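Local atomic coordinates of putatuve endo-xylanase (Clostridium stercorarium, PDB entry 1O8P), a protein that probably binds xylan and related plant cell-wall polysaccharides, as the family 6 carbohydrate-binding module of a putative endo-xylanase. Residues Ser76-Val81 with Val141-Phe146; Gly102-Gly107 with Arg116-Thr121. All blocks are in the same frame, centred on the assembly; numbering follows the deposited sequence.

In the fold
Both contacts use the antiparallel sheet of strands 29-30, 140-147, 74-82 and 116-125 in this beta-sandwich module. Contact 1 pairs its two inner strands by backbone bonds and reaches the calcium site at one end. Contact 2, with centre about 8 Å away, brings the outermost strand 116-125 against strand 100-106 of the other sheet. Ala79 and Val118 share a backbone hydrogen bond that ties the two, and Thr78 and Ser119 meet through their hydroxyls. Contact 1 is the more buried, with seven of its twelve residues buried, and adds a salt bridge and a metal; contact 2, farther from the chain centre, has two of eight touching residues buried and two exposed, and combines methyl packing with water bridges.

Contact 1. Residues Ser76-Val81 with Val141-Phe146; sequences SVTARV and VDWFVF. With CA (calcium ion), chain B.
Arg80 grips the neighbouring strand at two points, lying over the indole of Trp143 and reaching Asp142 with its tip. Its CB sits 3.9 Å from the centroid of the Trp143 six-membered ring, almost straight above the ring, a CH-pi contact over the face. The indole comes under it because Trp143 CG stands between its own backbone N and carbonyl carbon (chi1 48°). With CG anti to the backbone N and an extended chain beyond, Arg80 runs on past the ring, guanidinium and indole planes 21° apart, until NH1 bonds Asp142 OD2 at 2.6 Å. The bond of this salt bridge is bent at its hydrogen, and NH1 meets OD2 on the anti side, somewhat out of the carboxylate plane; guanidinium and carboxylate planes are 69° apart. Asp142 OD1 binds calcium at 2.4 Å, and the backbone O of Asp142 is a second ligand; Gln30, Glu32 and Ser52 help complete the site. On the buried face, Val77 CG2 lies over the Phe146 ring, 4.1 Å from its centroid, while Ala79 CB meets Phe144 CB. Antiparallel backbone bonds hold the strands in register, among them Thr78 N to Val145 O at 2.8 Å. Shared between a metal and a guanidinium, the Asp142 carboxylate is probably kept ionised, and Arg80 would help hold this calcium ligand in position.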
loop_
_atom_site.group_PDB
_atom_site.type_symbol
_atom_site.label_atom_id
_atom_site.label_comp_id
_atom_site.label_asym_id
_atom_site.label_seq_id
_atom_site.Cartn_x
_atom_site.Cartn_y
_atom_site.Cartn_z
ATOM N N SER A 76 2.081 -10.754 -7.083
ATOM C CA SER A 76 2.069 -10.689 -5.629
ATOM C C SER A 76 2.432 -9.291 -5.125
ATOM O O SER A 76 3.068 -8.523 -5.845
ATOM C CB SER A 76 2.945 -11.831 -5.058
ATOM O OG SER A 76 3.903 -11.409 -4.140
ATOM N N VAL A 77 1.988 -8.966 -3.910
ATOM C CA VAL A 77 2.260 -7.669 -3.277
ATOM C C VAL A 77 2.737 -7.933 -1.865
ATOM O O VAL A 77 2.294 -8.911 -1.245
ATOM C CB VAL A 77 1.044 -6.726 -3.238
ATOM C CG1 VAL A 77 -0.178 -7.341 -2.465
ATOM C CG2 VAL A 77 1.436 -5.354 -2.649
ATOM N N THR A 78 3.658 -7.076 -1.406
ATOM C CA THR A 78 4.204 -7.083 -0.063
ATOM C C THR A 78 4.134 -5.683 0.524
ATOM O O THR A 78 4.553 -4.734 -0.115
ATOM C CB THR A 78 5.681 -7.555 -0.085
ATOM O OG1 THR A 78 5.732 -8.901 -0.565
ATOM C CG2 THR A 78 6.260 -7.648 1.338
ATOM N N ALA A 79 3.619 -5.543 1.746
ATOM C CA ALA A 79 3.646 -4.239 2.440
ATOM C C ALA A 79 4.401 -4.346 3.780
ATOM O O ALA A 79 4.345 -5.394 4.445
ATOM C CB ALA A 79 2.194 -3.696 2.628
ATOM N N ARG A 80 5.126 -3.292 4.159
ATOM C CA ARG A 80 5.809 -3.240 5.460
ATOM C C ARG A 80 4.887 -2.440 6.327
ATOM O O ARG A 80 4.648 -1.250 6.044
ATOM C CB ARG A 80 7.172 -2.543 5.381
ATOM C CG ARG A 80 7.987 -2.681 6.668
ATOM C CD ARG A 80 9.439 -2.189 6.601
ATOM N NE ARG A 80 10.168 -2.264 7.885
ATOM C CZ ARG A 80 10.415 -1.209 8.737
ATOM N NH1 ARG A 80 9.946 0.021 8.504
ATOM N NH2 ARG A 80 11.120 -1.401 9.868
ATOM N N VAL A 81 4.316 -3.101 7.334
ATOM C CA VAL A 81 3.155 -2.545 8.057
ATOM C C VAL A 81 3.296 -2.750 9.578
ATOM O O VAL A 81 3.988 -3.659 10.030
ATOM C CB VAL A 81 1.815 -3.166 7.566
ATOM C CG1 VAL A 81 1.479 -2.742 6.117
ATOM C CG2 VAL A 81 1.888 -4.664 7.648
ATOM N N VAL A 141 1.785 2.108 7.319
ATOM C CA VAL A 141 2.368 1.548 6.123
ATOM C C VAL A 141 3.623 2.338 5.777
ATOM O O VAL A 141 3.558 3.544 5.545
ATOM C CB VAL A 141 1.404 1.543 4.929
ATOM C CG1 VAL A 141 1.971 0.627 3.791
ATOM C CG2 VAL A 141 -0.042 1.108 5.352
ATOM N N ASP A 142 4.761 1.641 5.785
ATOM C CA ASP A 142 6.053 2.234 5.457
ATOM C C ASP A 142 6.142 2.244 3.924
ATOM O O ASP A 142 6.266 3.295 3.324
ATOM C CB ASP A 142 7.170 1.396 6.095
ATOM C CG ASP A 142 8.529 1.948 5.862
ATOM O OD1 ASP A 142 8.706 2.981 5.148
ATOM O OD2 ASP A 142 9.511 1.380 6.354
ATOM N N TRP A 143 6.028 1.066 3.305
ATOM C CA TRP A 143 6.104 0.947 1.854
ATOM C C TRP A 143 5.398 -0.299 1.418
ATOM O O TRP A 143 5.021 -1.138 2.259
ATOM C CB TRP A 143 7.561 0.944 1.326
ATOM C CG TRP A 143 8.520 0.024 2.017
ATOM C CD1 TRP A 143 9.541 0.393 2.878
ATOM C CD2 TRP A 143 8.616 -1.413 1.885
ATOM N NE1 TRP A 143 10.246 -0.717 3.287
ATOM C CE2 TRP A 143 9.704 -1.839 2.704
ATOM C CE3 TRP A 143 7.908 -2.382 1.151
ATOM C CZ2 TRP A 143 10.078 -3.206 2.828
ATOM C CZ3 TRP A 143 8.254 -3.738 1.280
ATOM C CH2 TRP A 143 9.344 -4.140 2.103
ATOM N N PHE A 144 5.225 -0.410 0.096
ATOM C CA PHE A 144 4.686 -1.614 -0.536
ATOM C C PHE A 144 5.373 -1.855 -1.868
ATOM O O PHE A 144 5.965 -0.944 -2.462
ATOM C CB PHE A 144 3.130 -1.604 -0.632
ATOM C CG PHE A 144 2.553 -0.615 -1.615
ATOM C CD1 PHE A 144 2.492 0.758 -1.306
ATOM C CD2 PHE A 144 2.014 -1.045 -2.819
ATOM C CE1 PHE A 144 1.955 1.699 -2.201
ATOM C CE2 PHE A 144 1.454 -0.090 -3.719
ATOM C CZ PHE A 144 1.430 1.269 -3.402
ATOM N N VAL A 145 5.335 -3.088 -2.326
ATOM C CA VAL A 145 6.069 -3.450 -3.525
ATOM C C VAL A 145 5.435 -4.697 -4.122
ATOM O O VAL A 145 4.772 -5.456 -3.423
ATOM C CB VAL A 145 7.643 -3.618 -3.255
ATOM C CG1 VAL A 145 7.973 -4.882 -2.414
ATOM C CG2 VAL A 145 8.414 -3.653 -4.580
ATOM N N PHE A 146 5.629 -4.886 -5.427
ATOM C CA PHE A 146 5.047 -6.018 -6.167
ATOM C C PHE A 146 6.152 -6.965 -6.663
ATOM O O PHE A 146 7.319 -6.564 -6.745
ATOM C CB PHE A 146 4.166 -5.508 -7.331
ATOM C CG PHE A 146 2.977 -4.681 -6.884
ATOM C CD1 PHE A 146 1.756 -5.298 -6.575
ATOM C CD2 PHE A 146 3.089 -3.283 -6.724
ATOM C CE1 PHE A 146 0.649 -4.529 -6.151
ATOM C CE2 PHE A 146 1.994 -2.510 -6.291
ATOM C CZ PHE A 146 0.774 -3.124 -6.006
HETATM CA CA CA B . 8.101 4.919 3.886
HETATM O O HOH W 1 5.917 -8.703 -3.430
HETATM O O HOH W 2 10.220 6.135 4.130
#

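Contact 2. Residues Gly102-Gly107 with Arg116-Thr121; sequences GTIYVG and RDVSAT
This is a contact between the two sheets of the beta-sandwich, made where strand 100-106 of one sheet runs beside strand 116-125, the outermost strand of the other. The short segments run at 149° with their axes 6.2 Å apart, and there is no direct backbone pairing between them; each strand has its backbone partner within its own sheet, strand 87-93 for one and strand 74-82 for the other. Val118 and Ala120 point across the gap and provide most of what strand 116-125 contributes; Ile104 is their main partner. Val118 CG1, set opposite its own backbone N (chi1 -176°), reaches between two residues: it packs on Ile104 CG2 at 3.6 Å and lies 3.5 Å from Tyr105 O. The Ile104 and Val118 side chains meet at a slant, with CG2 of Ile104 against CG1 of Val118. The other branch of Ile104 turns elsewhere: CG1 lies beside the backbone N (chi1 -48°) and passes 4.2 Å from Ala120 CB. That same Ala120 methyl is pressed against the backbone, 3.3 Å from Thr103 O. Deeper in the sandwich, Ile104 also touches Ala79, and Val106 touches Val81, both on strand 74-82. Two waters bridge backbone N-H and C=O groups that might pair directly in a continuous sheet. One molecule accepts from Thr103 N and donates to Thr121 O at 2.6 Å; a second accepts from Tyr105 N and donates to Ser119 O at 2.7 Å. These polar backbone atoms are thus linked by single waters, while the aliphatic groups pack directly on one another: along this part of the border the sheets are closed by methyl contacts and bridging water.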
loop_
_atom_site.group_PDB
_atom_site.type_symbol
_atom_site.label_atom_id
_atom_site.label_comp_id
_atom_site.label_asym_id
_atom_site.label_seq_id
_atom_site.Cartn_x
_atom_site.Cartn_y
_atom_site.Cartn_z
ATOM N N GLY A 102 -6.433 -7.737 -5.007
ATOM C CA GLY A 102 -6.110 -8.624 -3.906
ATOM C C GLY A 102 -6.293 -7.906 -2.589
ATOM O O GLY A 102 -6.468 -6.675 -2.558
ATOM N N THR A 103 -6.210 -8.686 -1.514
ATOM C CA THR A 103 -6.333 -8.154 -0.179
ATOM C C THR A 103 -5.190 -8.647 0.683
ATOM O O THR A 103 -4.976 -9.859 0.804
ATOM C CB THR A 103 -7.708 -8.605 0.434
ATOM O OG1 THR A 103 -8.748 -8.137 -0.410
ATOM C CG2 THR A 103 -7.996 -7.909 1.746
ATOM N N ILE A 104 -4.504 -7.711 1.331
ATOM C CA ILE A 104 -3.489 -8.039 2.336
ATOM C C ILE A 104 -4.175 -8.142 3.707
ATOM O O ILE A 104 -4.769 -7.190 4.154
ATOM C CB ILE A 104 -2.368 -6.931 2.389
ATOM C CG1 ILE A 104 -1.858 -6.582 0.977
ATOM C CG2 ILE A 104 -1.227 -7.402 3.277
ATOM C CD1 ILE A 104 -0.690 -5.572 0.975
ATOM N N TYR A 105 -4.038 -9.289 4.374
ATOM C CA TYR A 105 -4.640 -9.533 5.682
ATOM C C TYR A 105 -3.562 -9.273 6.695
ATOM O O TYR A 105 -2.636 -10.042 6.833
ATOM C CB TYR A 105 -5.179 -10.989 5.785
ATOM C CG TYR A 105 -6.400 -11.146 4.913
ATOM C CD1 TYR A 105 -7.667 -10.758 5.374
ATOM C CD2 TYR A 105 -6.283 -11.606 3.610
ATOM C CE1 TYR A 105 -8.783 -10.821 4.544
ATOM C CE2 TYR A 105 -7.386 -11.681 2.780
ATOM C CZ TYR A 105 -8.625 -11.281 3.250
ATOM O OH TYR A 105 -9.702 -11.356 2.424
ATOM N N VAL A 106 -3.665 -8.151 7.381
ATOM C CA VAL A 106 -2.621 -7.763 8.302
ATOM C C VAL A 106 -3.047 -8.159 9.730
ATOM O O VAL A 106 -4.050 -7.640 10.246
ATOM C CB VAL A 106 -2.316 -6.260 8.220
ATOM C CG1 VAL A 106 -1.092 -5.959 9.080
ATOM C CG2 VAL A 106 -2.119 -5.808 6.764
ATOM N N GLY A 107 -2.312 -9.099 10.333
ATOM C CA GLY A 107 -2.468 -9.389 11.746
ATOM C C GLY A 107 -1.720 -8.401 12.633
ATOM O O GLY A 107 -0.773 -7.729 12.192
ATOM N N ARG A 116 6.344 -5.332 10.101
ATOM C CA ARG A 116 6.527 -6.648 9.523
ATOM C C ARG A 116 6.145 -6.577 8.043
ATOM O O ARG A 116 5.308 -5.747 7.644
ATOM C CB ARG A 116 5.642 -7.687 10.241
ATOM C CG ARG A 116 6.106 -8.050 11.663
ATOM C CD ARG A 116 7.631 -8.213 11.841
ATOM N NE ARG A 116 7.969 -8.532 13.226
ATOM C CZ ARG A 116 8.853 -7.873 13.979
ATOM N NH1 ARG A 116 9.535 -6.834 13.491
ATOM N NH2 ARG A 116 9.060 -8.267 15.234
ATOM N N ASP A 117 6.764 -7.448 7.245
ATOM C CA ASP A 117 6.440 -7.563 5.813
ATOM C C ASP A 117 5.308 -8.551 5.663
ATOM O O ASP A 117 5.428 -9.695 6.114
ATOM C CB ASP A 117 7.631 -8.049 5.025
ATOM C CG ASP A 117 8.691 -7.017 4.913
ATOM O OD1 ASP A 117 8.536 -5.906 5.468
ATOM O OD2 ASP A 117 9.728 -7.226 4.272
ATOM N N VAL A 118 4.195 -8.100 5.077
ATOM C CA VAL A 118 3.032 -8.951 4.895
ATOM C C VAL A 118 2.676 -9.022 3.401
ATOM O O VAL A 118 2.540 -7.986 2.742
ATOM C CB VAL A 118 1.807 -8.487 5.782
ATOM C CG1 VAL A 118 0.617 -9.464 5.638
ATOM C CG2 VAL A 118 2.206 -8.386 7.283
ATOM N N SER A 119 2.517 -10.230 2.874
ATOM C CA SER A 119 2.262 -10.423 1.432
ATOM C C SER A 119 0.880 -10.990 1.103
ATOM O O SER A 119 0.208 -11.564 1.955
ATOM C CB SER A 119 3.340 -11.328 0.788
ATOM O OG SER A 119 4.652 -10.837 1.014
ATOM N N ALA A 120 0.488 -10.863 -0.160
ATOM C CA ALA A 120 -0.756 -11.435 -0.681
ATOM C C ALA A 120 -0.531 -11.634 -2.179
ATOM O O ALA A 120 0.276 -10.920 -2.791
ATOM C CB ALA A 120 -1.950 -10.492 -0.438
ATOM N N THR A 121 -1.237 -12.595 -2.766
ATOM C CA THR A 121 -1.281 -12.698 -4.222
ATOM C C THR A 121 -2.265 -11.626 -4.775
ATOM O O THR A 121 -3.173 -11.175 -4.082
ATOM C CB THR A 121 -1.707 -14.085 -4.703
ATOM O OG1 THR A 121 -3.102 -14.246 -4.407
ATOM C CG2 THR A 121 -1.020 -15.221 -3.885
HETATM O O HOH W 3 -5.232 -11.362 -2.465
HETATM O O HOH W 4 -2.144 -11.505 3.284
#